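MAR1 Ribonuclease (PDB 2B34) is probably a hydrolase of the isochorismatase family, possibly a ribonuclease. Local coordinates at residues C20-K25 with I105-E110. Numbering follows the deposited sequence.
Sequences CDLQEK and ILVGIE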
loop_
_atom_site.group_PDB
_atom_site.type_symbol
_atom_site.label_atom_id
_atom_site.label_comp_id
_atom_site.label_asym_id
_atom_site.label_seq_id
_atom_site.Cartn_x
_atom_site.Cartn_y
_atom_site.Cartn_z
ATOM N N CYS A 20 -24.027 -6.394 -5.155
ATOM C CA CYS A 20 -23.938 -6.449 -6.617
ATOM C C CYS A 20 -23.627 -7.806 -7.227
ATOM O O CYS A 20 -22.582 -8.423 -6.962
ATOM C CB CYS A 20 -23.128 -5.279 -7.229
ATOM S SG CYS A 20 -21.564 -5.572 -8.057
ATOM N N ASP A 21 -24.606 -8.277 -7.993
ATOM C CA ASP A 21 -24.427 -9.344 -8.963
ATOM C C ASP A 21 -23.966 -10.682 -8.371
ATOM O O ASP A 21 -23.291 -11.464 -9.039
ATOM C CB ASP A 21 -23.505 -8.860 -10.101
ATOM C CG ASP A 21 -24.048 -7.611 -10.805
ATOM O OD1 ASP A 21 -25.186 -7.190 -10.502
ATOM O OD2 ASP A 21 -23.338 -7.037 -11.658
ATOM N N LEU A 22 -24.358 -10.948 -7.127
ATOM C CA LEU A 22 -24.058 -12.227 -6.490
ATOM C C LEU A 22 -25.056 -13.298 -6.931
ATOM O O LEU A 22 -25.950 -13.699 -6.179
ATOM C CB LEU A 22 -24.000 -12.081 -4.965
ATOM C CG LEU A 22 -22.690 -11.489 -4.430
ATOM C CD1 LEU A 22 -22.816 -11.116 -2.961
ATOM C CD2 LEU A 22 -21.520 -12.437 -4.642
ATOM N N GLN A 23 -24.878 -13.756 -8.166
ATOM C CA GLN A 23 -25.845 -14.623 -8.824
ATOM C C GLN A 23 -25.350 -16.048 -9.019
ATOM O O GLN A 23 -24.154 -16.327 -8.959
ATOM C CB GLN A 23 -26.257 -14.039 -10.174
ATOM C CG GLN A 23 -26.929 -12.684 -10.079
ATOM C CD GLN A 23 -26.701 -11.862 -11.318
ATOM O OE1 GLN A 23 -27.285 -12.116 -12.371
ATOM N NE2 GLN A 23 -25.844 -10.868 -11.203
ATOM N N GLU A 24 -26.313 -16.925 -9.283
ATOM C CA GLU A 24 -26.126 -18.369 -9.336
ATOM C C GLU A 24 -25.029 -18.865 -10.279
ATOM O O GLU A 24 -24.188 -19.663 -9.872
ATOM C CB GLU A 24 -27.470 -19.040 -9.638
ATOM C CG GLU A 24 -28.456 -18.952 -8.465
ATOM C CD GLU A 24 -29.908 -19.189 -8.861
ATOM O OE1 GLU A 24 -30.285 -18.914 -10.025
ATOM O OE2 GLU A 24 -30.682 -19.634 -7.988
ATOM N N LYS A 25 -25.022 -18.376 -11.516
ATOM C CA LYS A 25 -24.078 -18.844 -12.539
ATOM C C LYS A 25 -22.612 -18.462 -12.296
ATOM O O LYS A 25 -21.727 -18.902 -13.026
ATOM C CB LYS A 25 -24.515 -18.369 -13.928
ATOM C CG LYS A 25 -25.656 -19.167 -14.549
ATOM C CD LYS A 25 -25.147 -20.469 -15.164
ATOM C CE LYS A 25 -25.836 -20.774 -16.496
ATOM N NZ LYS A 25 -25.311 -19.919 -17.610
ATOM N N ILE A 105 -22.151 0.805 1.639
ATOM C CA ILE A 105 -21.436 -0.413 1.981
ATOM C C ILE A 105 -21.614 -1.356 0.796
ATOM O O ILE A 105 -22.739 -1.615 0.365
ATOM C CB ILE A 105 -21.984 -1.031 3.286
ATOM C CG1 ILE A 105 -21.967 0.016 4.415
ATOM C CG2 ILE A 105 -21.195 -2.290 3.664
ATOM C CD1 ILE A 105 -22.805 -0.340 5.634
ATOM N N LEU A 106 -20.502 -1.842 0.255
ATOM C CA LEU A 106 -20.534 -2.594 -0.995
ATOM C C LEU A 106 -20.012 -4.021 -0.847
ATOM O O LEU A 106 -18.889 -4.243 -0.382
ATOM C CB LEU A 106 -19.762 -1.835 -2.089
ATOM C CG LEU A 106 -19.747 -2.293 -3.553
ATOM C CD1 LEU A 106 -21.137 -2.615 -4.104
ATOM C CD2 LEU A 106 -19.089 -1.220 -4.408
ATOM N N VAL A 107 -20.856 -4.977 -1.227
ATOM C CA VAL A 107 -20.472 -6.384 -1.322
ATOM C C VAL A 107 -20.774 -6.897 -2.730
ATOM O O VAL A 107 -21.559 -6.294 -3.462
ATOM C CB VAL A 107 -21.182 -7.280 -0.257
ATOM C CG1 VAL A 107 -20.888 -6.787 1.154
ATOM C CG2 VAL A 107 -22.698 -7.364 -0.499
ATOM N N GLY A 108 -20.147 -8.004 -3.117
ATOM C CA GLY A 108 -20.474 -8.612 -4.397
ATOM C C GLY A 108 -19.304 -8.836 -5.319
ATOM O O GLY A 108 -18.144 -8.767 -4.896
ATOM N N ILE A 109 -19.605 -9.098 -6.590
ATOM C CA ILE A 109 -18.610 -9.711 -7.467
ATOM C C ILE A 109 -18.324 -9.076 -8.807
ATOM O O ILE A 109 -19.092 -8.248 -9.306
ATOM C CB ILE A 109 -18.839 -11.222 -7.674
ATOM C CG1 ILE A 109 -20.300 -11.505 -8.030
ATOM C CG2 ILE A 109 -18.333 -12.008 -6.454
ATOM C CD1 ILE A 109 -20.537 -12.896 -8.504
ATOM N N GLU A 110 -17.250 -9.587 -9.408
ATOM C CA GLU A 110 -16.365 -8.848 -10.280
ATOM C C GLU A 110 -15.900 -7.618 -9.493
ATOM O O GLU A 110 -16.361 -6.491 -9.705
ATOM C CB GLU A 110 -16.977 -8.548 -11.662
ATOM C CG GLU A 110 -18.389 -7.971 -11.657
ATOM C CD GLU A 110 -19.016 -7.888 -13.020
ATOM O OE1 GLU A 110 -18.651 -8.706 -13.891
ATOM O OE2 GLU A 110 -19.891 -7.011 -13.218
#
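Ile109 and Cys20 meet first through their backbones. Cys20 N donates to Val107 O at 3.0 Å, nearly straight at 173°. Cys20 O then accepts Ile109 N at 3.1 Å, completing a parallel bridge to Gly108. Gly108 CA also offers a C-H to Cys20 O; a CB there would clash with that oxygen, and the backbone angles suit only glycine. These bonds join strands 15-20 and 103-109 at the centre of the parallel sheet of the isochorismatase fold. A disulfide ties Cys20 to Cys114 at the start of helix 114-124. Leu22 is the centre of an inverse gamma turn, closed by a weak bond from Gln23 N to Asp21 O. Its CG lies 3.6 Å from Gly108 CA. Its CD2 branch packs against Ile109 CG2 at 3.7 Å. At chi1 48° the CG1 arm of Ile109 stands between N and C of its own backbone, and CD1 comes to 3.1 Å from Asp21 O. Shortening Leu22 to an alanine would probably open a gap over Gly108 CA and remove one apolar neighbour of Ile109. Asp21 OD2 lies 3.8 Å from Glu110 OE2, the carboxylate planes turned 64° apart; the same OD2 forms a salt bridge with Lys84, and OD1 bonds to Thr57.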